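Local atomic coordinates of NADH-rubredoxin oxidoreductase (Clostridium acetobutylicum, PDB entry 3KLJ), a protein that uses FAD to pass electrons from NADH to rubredoxin, an intermediate step in the chains that detoxify dioxygen in this anaerobe. Residues S331-K343 and A349-K361. Sequence-based numbering, arbitrary orientation.
Sequences STQEDKYIVCMLK and AAAVIGDVSLGTK
Tyr337, Val339 and Met341 pair with Ile353, Ala351 and Ala349 through the backbone. The two strands run antiparallel, their axes 4.7 Å apart. Each of the three pairs exchanges two N-H...O bonds. They range from 2.7 Å for Met341 N to Ala349 O up to 3.3 Å for Ala349 N to Met341 O. Between them lie the non-hydrogen-bonded pairs Ile338 with Val352 and Cys340 with Ala350.

Apolar contacts form on both faces of the sheet. On the Tyr337 face, Ile353 CD1 lies 4.0 Å from Tyr337 CB and approaches the ring obliquely at CD2. The phenol OH bonds to Asp187 and Arg330, and Phe193 of helix 188-199 packs on Ile353. Val339 CG1 meets Ala351 CB on the same face. On the other face, Ile338 and Val352 lie side by side, with CG1 of each 4.1 Å apart. CG1 of Ile338 sits beside its own backbone N (chi1 -60°), and CD1 extends from there to Leu358 CD2 in a tight 3.3 Å contact. The Ile338 and Leu358 side chains cross at about a right angle.

One salt bridge joins charged side chains across the contact. Lys336 bends at chi3 (80°) and brings NZ to 2.8 Å from Asp355 OD1, above the carboxylate plane. Asp355 OD2 accepts from Leu358 N at 3.2 Å. Asp355 thus N-caps helix 356-367 and links its start to the turn that precedes strand 337-343.

Strands 337-343 and 346-353 form a beta hairpin in the antiparallel sheet of the rubredoxin reductase C-terminal domain. The second strand leads into helix 356-367, which packs against the Ile338 face.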
loop_
_atom_site.group_PDB
_atom_site.type_symbol
_atom_site.label_atom_id
_atom_site.label_comp_id
_atom_site.label_asym_id
_atom_site.label_seq_id
_atom_site.Cartn_x
_atom_site.Cartn_y
_atom_site.Cartn_z
ATOM N N SER A 331 11.796 25.988 1.250
ATOM C CA SER A 331 13.092 26.162 0.602
ATOM C C SER A 331 13.130 25.372 -0.698
ATOM O O SER A 331 12.833 24.172 -0.706
ATOM C CB SER A 331 14.226 25.703 1.526
ATOM O OG SER A 331 15.474 25.710 0.847
ATOM N N THR A 332 13.477 26.047 -1.790
ATOM C CA THR A 332 13.679 25.393 -3.073
ATOM C C THR A 332 15.143 25.542 -3.472
ATOM O O THR A 332 15.654 26.654 -3.584
ATOM C CB THR A 332 12.765 25.994 -4.176
ATOM O OG1 THR A 332 11.395 25.885 -3.779
ATOM C CG2 THR A 332 12.962 25.279 -5.509
ATOM N N GLN A 333 15.809 24.410 -3.668
ATOM C CA GLN A 333 17.196 24.381 -4.130
ATOM C C GLN A 333 17.271 23.519 -5.386
ATOM O O GLN A 333 16.258 22.972 -5.807
ATOM C CB GLN A 333 18.100 23.823 -3.033
ATOM C CG GLN A 333 18.127 24.669 -1.763
ATOM C CD GLN A 333 18.883 24.001 -0.635
ATOM O OE1 GLN A 333 19.944 23.415 -0.850
ATOM N NE2 GLN A 333 18.344 24.089 0.580
ATOM N N GLU A 334 18.457 23.405 -5.982
ATOM C CA GLU A 334 18.643 22.593 -7.188
ATOM C C GLU A 334 18.447 21.097 -6.914
ATOM O O GLU A 334 17.896 20.378 -7.734
ATOM C CB GLU A 334 20.021 22.860 -7.817
ATOM C CG GLU A 334 20.270 22.172 -9.175
ATOM C CD GLU A 334 19.416 22.728 -10.321
ATOM O OE1 GLU A 334 19.357 23.966 -10.487
ATOM O OE2 GLU A 334 18.817 21.923 -11.075
ATOM N N ASP A 335 18.884 20.653 -5.742
ATOM C CA ASP A 335 18.911 19.238 -5.383
ATOM C C ASP A 335 17.775 18.830 -4.443
ATOM O O ASP A 335 17.484 17.644 -4.306
ATOM C CB ASP A 335 20.264 18.888 -4.731
ATOM C CG ASP A 335 20.771 19.979 -3.770
ATOM O OD1 ASP A 335 21.176 19.641 -2.631
ATOM O OD2 ASP A 335 20.782 21.175 -4.150
ATOM N N LYS A 336 17.150 19.805 -3.785
ATOM C CA LYS A 336 16.186 19.493 -2.733
ATOM C C LYS A 336 15.054 20.510 -2.572
ATOM O O LYS A 336 15.187 21.667 -2.949
ATOM C CB LYS A 336 16.901 19.245 -1.394
ATOM C CG LYS A 336 17.493 20.473 -0.731
ATOM C CD LYS A 336 18.250 20.114 0.565
ATOM C CE LYS A 336 19.649 19.576 0.265
ATOM N NZ LYS A 336 20.414 19.265 1.501
ATOM N N TYR A 337 13.931 20.041 -2.038
ATOM C CA TYR A 337 12.802 20.893 -1.725
ATOM C C TYR A 337 12.425 20.611 -0.286
ATOM O O TYR A 337 12.365 19.445 0.143
ATOM C CB TYR A 337 11.605 20.626 -2.665
ATOM C CG TYR A 337 10.363 21.401 -2.265
ATOM C CD1 TYR A 337 10.158 22.715 -2.710
ATOM C CD2 TYR A 337 9.416 20.843 -1.403
ATOM C CE1 TYR A 337 9.032 23.440 -2.331
ATOM C CE2 TYR A 337 8.287 21.556 -1.015
ATOM C CZ TYR A 337 8.099 22.855 -1.486
ATOM O OH TYR A 337 6.989 23.569 -1.096
ATOM N N ILE A 338 12.190 21.680 0.465
ATOM C CA ILE A 338 11.794 21.565 1.864
ATOM C C ILE A 338 10.544 22.390 2.092
ATOM O O ILE A 338 10.473 23.533 1.658
ATOM C CB ILE A 338 12.895 22.082 2.815
ATOM C CG1 ILE A 338 14.186 21.280 2.623
ATOM C CG2 ILE A 338 12.401 22.060 4.285
ATOM C CD1 ILE A 338 15.449 21.980 3.136
ATOM N N VAL A 339 9.557 21.797 2.758
ATOM C CA VAL A 339 8.432 22.563 3.276
ATOM C C VAL A 339 8.163 22.142 4.717
ATOM O O VAL A 339 8.156 20.950 5.053
ATOM C CB VAL A 339 7.158 22.504 2.355
ATOM C CG1 VAL A 339 6.568 21.090 2.264
ATOM C CG2 VAL A 339 6.111 23.506 2.817
ATOM N N CYS A 340 7.969 23.139 5.569
ATOM C CA CYS A 340 7.822 22.916 6.988
ATOM C C CYS A 340 6.637 23.757 7.476
ATOM O O CYS A 340 6.602 24.974 7.279
ATOM C CB CYS A 340 9.151 23.296 7.657
ATOM S SG CYS A 340 9.213 23.273 9.412
ATOM N N MET A 341 5.653 23.097 8.083
ATOM C CA MET A 341 4.415 23.759 8.505
ATOM C C MET A 341 4.274 23.745 10.024
ATOM O O MET A 341 4.378 22.694 10.664
ATOM C CB MET A 341 3.200 23.112 7.834
ATOM C CG MET A 341 3.267 23.129 6.315
ATOM S SD MET A 341 1.863 22.358 5.480
ATOM C CE MET A 341 2.194 22.825 3.783
ATOM N N LEU A 342 4.055 24.926 10.595
ATOM C CA LEU A 342 4.015 25.077 12.043
ATOM C C LEU A 342 2.609 25.213 12.589
ATOM O O LEU A 342 1.734 25.808 11.960
ATOM C CB LEU A 342 4.851 26.281 12.490
ATOM C CG LEU A 342 6.330 26.020 12.752
ATOM C CD1 LEU A 342 7.105 25.817 11.454
ATOM C CD2 LEU A 342 6.922 27.155 13.560
ATOM N N LYS A 343 2.407 24.643 13.769
ATOM C CA LYS A 343 1.223 24.907 14.567
ATOM C C LYS A 343 1.717 25.462 15.889
ATOM O O LYS A 343 2.121 24.709 16.781
ATOM C CB LYS A 343 0.397 23.635 14.756
ATOM C CG LYS A 343 -1.071 23.892 15.067
ATOM C CD LYS A 343 -1.977 22.958 14.266
ATOM C CE LYS A 343 -2.049 23.377 12.799
ATOM N NZ LYS A 343 -2.648 22.322 11.937
ATOM N N ALA A 349 3.577 19.548 10.294
ATOM C CA ALA A 349 3.713 18.813 9.042
ATOM C C ALA A 349 4.925 19.288 8.269
ATOM O O ALA A 349 5.312 20.459 8.345
ATOM C CB ALA A 349 2.461 18.948 8.191
ATOM N N ALA A 350 5.530 18.361 7.536
ATOM C CA ALA A 350 6.708 18.663 6.738
ATOM C C ALA A 350 6.881 17.643 5.634
ATOM O O ALA A 350 6.516 16.467 5.797
ATOM C CB ALA A 350 7.945 18.690 7.610
ATOM N N ALA A 351 7.458 18.091 4.523
ATOM C CA ALA A 351 7.891 17.187 3.475
ATOM C C ALA A 351 9.227 17.646 2.918
ATOM O O ALA A 351 9.499 18.847 2.833
ATOM C CB ALA A 351 6.826 17.097 2.352
ATOM N N VAL A 352 10.060 16.696 2.542
ATOM C CA VAL A 352 11.355 17.005 1.945
ATOM C C VAL A 352 11.545 16.088 0.756
ATOM O O VAL A 352 11.339 14.863 0.854
ATOM C CB VAL A 352 12.540 16.809 2.934
ATOM C CG1 VAL A 352 13.869 17.178 2.281
ATOM C CG2 VAL A 352 12.362 17.650 4.180
ATOM N N ILE A 353 11.919 16.691 -0.362
ATOM C CA ILE A 353 12.279 15.969 -1.569
ATOM C C ILE A 353 13.797 16.086 -1.694
ATOM O O ILE A 353 14.336 17.191 -1.639
ATOM C CB ILE A 353 11.605 16.596 -2.834
ATOM C CG1 ILE A 353 10.084 16.772 -2.640
ATOM C CG2 ILE A 353 11.915 15.762 -4.088
ATOM C CD1 ILE A 353 9.365 17.477 -3.821
ATOM N N GLY A 354 14.483 14.952 -1.806
ATOM C CA GLY A 354 15.915 14.942 -2.087
ATOM C C GLY A 354 16.861 15.083 -0.901
ATOM O O GLY A 354 18.050 15.328 -1.096
ATOM N N ASP A 355 16.352 14.928 0.321
ATOM C CA ASP A 355 17.209 14.906 1.519
ATOM C C ASP A 355 16.547 14.097 2.626
ATOM O O ASP A 355 15.905 14.641 3.518
ATOM C CB ASP A 355 17.535 16.334 1.991
ATOM C CG ASP A 355 18.677 16.380 3.007
ATOM O OD1 ASP A 355 19.187 17.495 3.253
ATOM O OD2 ASP A 355 19.072 15.325 3.565
ATOM N N VAL A 356 16.690 12.780 2.549
ATOM C CA VAL A 356 16.053 11.886 3.509
ATOM C C VAL A 356 16.566 12.122 4.927
ATOM O O VAL A 356 15.792 12.023 5.883
ATOM C CB VAL A 356 16.208 10.397 3.099
ATOM C CG1 VAL A 356 15.944 9.460 4.277
ATOM C CG2 VAL A 356 15.271 10.073 1.962
ATOM N N SER A 357 17.850 12.454 5.058
ATOM C CA SER A 357 18.433 12.768 6.371
ATOM C C SER A 357 17.691 13.919 7.054
ATOM O O SER A 357 17.406 13.855 8.253
ATOM C CB SER A 357 19.925 13.102 6.258
ATOM O OG SER A 357 20.464 13.404 7.536
ATOM N N LEU A 358 17.393 14.972 6.293
ATOM C CA LEU A 358 16.650 16.106 6.837
ATOM C C LEU A 358 15.182 15.757 7.092
ATOM O O LEU A 358 14.649 16.067 8.159
ATOM C CB LEU A 358 16.752 17.338 5.932
ATOM C CG LEU A 358 16.005 18.594 6.392
ATOM C CD1 LEU A 358 16.397 19.074 7.791
ATOM C CD2 LEU A 358 16.207 19.699 5.384
ATOM N N GLY A 359 14.540 15.107 6.123
ATOM C CA GLY A 359 13.162 14.658 6.309
ATOM C C GLY A 359 13.006 13.848 7.592
ATOM O O GLY A 359 12.046 14.027 8.338
ATOM N N THR A 360 13.974 12.974 7.855
ATOM C CA THR A 360 13.968 12.139 9.062
ATOM C C THR A 360 14.060 12.979 10.352
ATOM O O THR A 360 13.381 12.684 11.348
ATOM C CB THR A 360 15.106 11.104 9.005
ATOM O OG1 THR A 360 14.914 10.267 7.851
ATOM C CG2 THR A 360 15.143 10.233 10.277
ATOM N N LYS A 361 14.893 14.017 10.327
ATOM C CA LYS A 361 15.018 14.929 11.473
ATOM C C LYS A 361 13.698 15.645 11.719
ATOM O O LYS A 361 13.247 15.736 12.854
ATOM C CB LYS A 361 16.121 15.962 11.241
ATOM C CG LYS A 361 17.530 15.411 11.346
ATOM C CD LYS A 361 18.525 16.518 11.028
ATOM C CE LYS A 361 19.957 16.035 11.115
ATOM N NZ LYS A 361 20.341 15.175 9.947
#